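Origin of replication complex subunit 1B (Arabidopsis thaliana, PDB 5HH7) binds origins of replication as part of the origin recognition complex and reads the histone H3 tail through its BAH-PHD cassette, regulating transcription of some genes. Local coordinates at residues Pro167-Leu170 with Lys171-Tyr175; Ala119-Met122 with Arg123-Leu126. One frame throughout, in Å; residues are numbered along the deposited sequence.

Interaction 1 of 2, residues Pro167-Leu170 with Lys171-Tyr175; sequences PHNL and KRELY
Asn169 and Leu170 meet Glu173 round a type I beta turn, Leu170 to Glu173, in the BAH-domain loop between strands 148-156 and 175-184. This turn illustrates how one carboxylate oxygen can tie the last residue of a turn to its first and to the residue before it.

A single backbone bond crosses the contact: Glu173 N donates to Leu170 O at 3.1 Å and closes the turn. The side chain of Arg165 donates through NH1 to the same oxygen.

The side-chain bonds gather on Glu173 OE1, which two donors grip. With CG anti to its own backbone N (chi1 -175°) and the chain extended beyond it, Glu173 reaches back toward Leu170 and Asn169. Leu170 N donates to Glu173 OE1 at 3.2 Å, on its anti lone pair, while Asn169 ND2 meets the same oxygen at 2.9 Å from above the carboxylate plane. Amide and carboxylate stand 84° apart, almost perpendicular.

Asn169 ND2 spends its other N-H on Tyr175 OH, also at 2.9 Å, and both acceptors lie close to the amide plane. Since Asn169 OD1 accepts from Gln166 N, the amide is held at both ends, a pattern that fits this orientation. Tyr175, starting strand 175-184, packs edge-to-face with Phe224.

A water carries the network on to His168: it lies in the imidazole plane at its edge, 3.3 Å from His168 NE2 and 3.2 Å from Tyr175 OH.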
# COMPACT_ATOMS: atom_id res chain seq x y z
N PRO A 167 16.58 6.99 -7.67
CA PRO A 167 16.28 6.34 -8.95
C PRO A 167 15.98 4.84 -8.83
O PRO A 167 15.16 4.32 -9.59
CB PRO A 167 17.55 6.56 -9.77
CG PRO A 167 18.12 7.83 -9.22
CD PRO A 167 17.83 7.77 -7.74
N HIS A 168 16.63 4.15 -7.89
CA HIS A 168 16.43 2.71 -7.75
C HIS A 168 15.13 2.33 -7.01
O HIS A 168 14.76 1.15 -6.97
CB HIS A 168 17.64 2.05 -7.07
CG HIS A 168 17.88 2.52 -5.67
ND1 HIS A 168 18.70 3.59 -5.37
CD2 HIS A 168 17.40 2.08 -4.48
CE1 HIS A 168 18.72 3.78 -4.07
NE2 HIS A 168 17.94 2.88 -3.50
N ASN A 169 14.43 3.31 -6.44
CA ASN A 169 13.16 3.04 -5.77
C ASN A 169 12.09 2.58 -6.76
O ASN A 169 12.12 2.96 -7.93
CB ASN A 169 12.63 4.28 -5.05
CG ASN A 169 13.31 4.53 -3.72
OD1 ASN A 169 13.65 5.67 -3.39
ND2 ASN A 169 13.49 3.47 -2.94
N LEU A 170 11.14 1.78 -6.29
CA LEU A 170 9.94 1.49 -7.06
C LEU A 170 8.81 2.37 -6.55
O LEU A 170 8.83 2.83 -5.40
CB LEU A 170 9.56 0.01 -6.96
CG LEU A 170 10.57 -1.01 -7.49
CD1 LEU A 170 9.91 -2.36 -7.71
CD2 LEU A 170 11.24 -0.51 -8.77
N LYS A 171 7.81 2.61 -7.40
CA LYS A 171 6.70 3.49 -7.03
C LYS A 171 5.86 2.94 -5.87
O LYS A 171 5.29 3.71 -5.10
CB LYS A 171 5.82 3.79 -8.24
CG LYS A 171 6.47 4.73 -9.25
CD LYS A 171 6.72 6.10 -8.63
CE LYS A 171 7.35 7.05 -9.63
NZ LYS A 171 7.42 8.44 -9.10
N ARG A 172 5.79 1.62 -5.75
CA ARG A 172 5.03 1.00 -4.67
C ARG A 172 5.90 0.63 -3.47
O ARG A 172 5.50 -0.20 -2.64
CB ARG A 172 4.26 -0.22 -5.18
CG ARG A 172 3.08 0.12 -6.07
CD ARG A 172 2.40 -1.13 -6.61
NE ARG A 172 1.11 -0.83 -7.22
CZ ARG A 172 -0.03 -0.73 -6.55
NH1 ARG A 172 -1.16 -0.45 -7.18
NH2 ARG A 172 -0.04 -0.92 -5.23
N GLU A 173 7.07 1.25 -3.36
CA GLU A 173 8.01 0.89 -2.30
C GLU A 173 7.82 1.70 -1.02
O GLU A 173 7.63 2.91 -1.06
CB GLU A 173 9.46 1.01 -2.78
CG GLU A 173 10.48 0.53 -1.74
CD GLU A 173 11.89 0.43 -2.30
OE1 GLU A 173 12.13 0.92 -3.42
OE2 GLU A 173 12.76 -0.15 -1.61
N LEU A 174 7.85 1.00 0.12
CA LEU A 174 7.78 1.62 1.43
C LEU A 174 9.01 1.24 2.24
O LEU A 174 9.63 0.20 1.98
CB LEU A 174 6.54 1.13 2.18
CG LEU A 174 5.19 1.31 1.48
CD1 LEU A 174 4.08 0.62 2.27
CD2 LEU A 174 4.88 2.79 1.30
N TYR A 175 9.34 2.06 3.23
CA TYR A 175 10.34 1.71 4.23
C TYR A 175 9.64 1.48 5.56
O TYR A 175 8.70 2.21 5.89
CB TYR A 175 11.35 2.84 4.42
CG TYR A 175 12.11 3.22 3.17
CD1 TYR A 175 12.66 2.24 2.35
CD2 TYR A 175 12.29 4.55 2.83
CE1 TYR A 175 13.37 2.59 1.21
CE2 TYR A 175 12.99 4.91 1.69
CZ TYR A 175 13.53 3.92 0.89
OH TYR A 175 14.24 4.28 -0.24
O HOH W 1 16.85 2.43 -0.43

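Interaction 2 of 2, residues Ala119-Met122 with Arg123-Leu126; sequences ARTM and REKL
Thr121 OG1 is gripped by two groups: it accepts from Glu124 N at 3.1 Å, with an N-H...O angle of 156°, and it is hydrogen-bonded to Asp208 OD2. The first of these bonds makes Thr121 the N-cap of helix 122-127, a textbook case of a side-chain oxygen serving an amide of the first turn. With chi1 at 69°, the hydroxyl sits between the backbone N and the carbonyl carbon, turned toward the amide it caps.

Backbone bonds continue the helix from there. Lys125 N donates to Thr121 O at 3.0 Å and Leu126 N to Met122 O at 2.9 Å, both in the i to i+4 pattern.

Arg120, just ahead of the cap, lays its aliphatic part across the carboxylate of Glu124. Arg120 CG is 3.6 Å from Glu124 OE2, yet the guanidinium turns elsewhere, the chain bending at chi3 (-64°), and NH1 forms a salt bridge with Asp130. One face of this guanidinium lies against the methylene chain of Lys125, whose CG sits over its centre at 3.9 Å from Arg120 NH2. Lys125 CE, further along the extended chain, packs 3.6 Å from Arg120 O, a buried carbonyl oxygen with no hydrogen-bond partner in the model.

Arg123 folds back past the cap. Its guanidinium presents a face to Thr121 OG1, which is offset toward the rim, while NH1 makes salt bridges with Asp208 and Glu51; Asp208 thus serves both the cap and the arginine.

The short helix is wedged among strands of the BAH domain: Met122 packs on strands 31-34 and 188-195, and Arg123 and Leu126 touch Tyr33 of strand 31-34 and Phe211 of strand 210-218.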
# COMPACT_ATOMS: atom_id res chain seq x y z
N ALA A 119 -12.50 9.84 -7.71
CA ALA A 119 -11.96 9.79 -6.35
C ALA A 119 -10.65 9.00 -6.32
O ALA A 119 -10.42 8.13 -7.16
CB ALA A 119 -12.97 9.17 -5.40
N ARG A 120 -9.79 9.33 -5.36
CA ARG A 120 -8.50 8.67 -5.23
C ARG A 120 -8.60 7.37 -4.43
O ARG A 120 -9.35 7.30 -3.46
CB ARG A 120 -7.49 9.61 -4.57
CG ARG A 120 -7.24 10.90 -5.32
CD ARG A 120 -6.13 11.70 -4.66
NE ARG A 120 -6.48 12.13 -3.31
CZ ARG A 120 -5.59 12.42 -2.37
NH1 ARG A 120 -4.29 12.31 -2.62
NH2 ARG A 120 -6.00 12.81 -1.17
N THR A 121 -7.84 6.36 -4.85
CA THR A 121 -7.80 5.11 -4.10
C THR A 121 -7.00 5.30 -2.81
O THR A 121 -6.27 6.29 -2.66
CB THR A 121 -7.16 3.97 -4.91
OG1 THR A 121 -5.77 4.23 -5.10
CG2 THR A 121 -7.84 3.84 -6.27
N MET A 122 -7.14 4.36 -1.89
CA MET A 122 -6.43 4.40 -0.62
C MET A 122 -4.92 4.32 -0.84
O MET A 122 -4.14 4.98 -0.15
CB MET A 122 -6.91 3.25 0.26
CG MET A 122 -6.63 3.40 1.73
SD MET A 122 -7.82 2.48 2.73
CE MET A 122 -9.31 3.46 2.47
N ARG A 123 -4.51 3.51 -1.81
CA ARG A 123 -3.10 3.39 -2.19
C ARG A 123 -2.57 4.72 -2.73
O ARG A 123 -1.46 5.14 -2.42
CB ARG A 123 -2.92 2.28 -3.23
CG ARG A 123 -1.67 2.42 -4.09
CD ARG A 123 -2.06 2.40 -5.56
NE ARG A 123 -1.89 3.70 -6.21
CZ ARG A 123 -2.57 4.11 -7.27
NH1 ARG A 123 -3.51 3.35 -7.83
NH2 ARG A 123 -2.33 5.31 -7.77
N GLU A 124 -3.39 5.39 -3.55
CA GLU A 124 -3.02 6.69 -4.08
C GLU A 124 -2.82 7.71 -2.96
O GLU A 124 -1.87 8.49 -2.97
CB GLU A 124 -4.08 7.17 -5.08
CG GLU A 124 -3.68 8.41 -5.86
CD GLU A 124 -4.70 8.78 -6.92
OE1 GLU A 124 -5.62 7.97 -7.19
OE2 GLU A 124 -4.59 9.89 -7.48
N LYS A 125 -3.72 7.68 -1.97
CA LYS A 125 -3.62 8.58 -0.83
C LYS A 125 -2.35 8.30 -0.01
O LYS A 125 -1.69 9.22 0.45
CB LYS A 125 -4.85 8.46 0.07
CG LYS A 125 -6.15 8.92 -0.57
CD LYS A 125 -7.30 8.81 0.43
CE LYS A 125 -8.65 8.89 -0.26
NZ LYS A 125 -9.78 8.70 0.69
N LEU A 126 -2.04 7.02 0.17
CA LEU A 126 -0.85 6.63 0.91
C LEU A 126 0.40 7.18 0.24
O LEU A 126 1.24 7.81 0.88
CB LEU A 126 -0.74 5.11 1.02
CG LEU A 126 0.56 4.64 1.68
CD1 LEU A 126 0.60 5.08 3.15
CD2 LEU A 126 0.72 3.13 1.56

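From the N terminus, the chain first lays down strands 13-16 and 31-34 of the large mixed sheet, then passes through the PHD finger and an unmodelled linker before interaction 2 starts helix 122-127 with a cap. Strands 132-142 and 148-156 follow, and interaction 1 then closes a turn in the loop leading into strand 175-184. The two contacts are in series, neither nested nor crossed, with centres about 17 Å apart. They nevertheless touch: Arg172 NH1 lies 3.4 Å from Arg123 CD, and Leu174 packs against Leu126. Asp208, within a histone H3-binding region, bridges the two contacts by pairing with Arg172 as well as Arg123, and Glu66 of the PHD finger adds a second acid to Arg172.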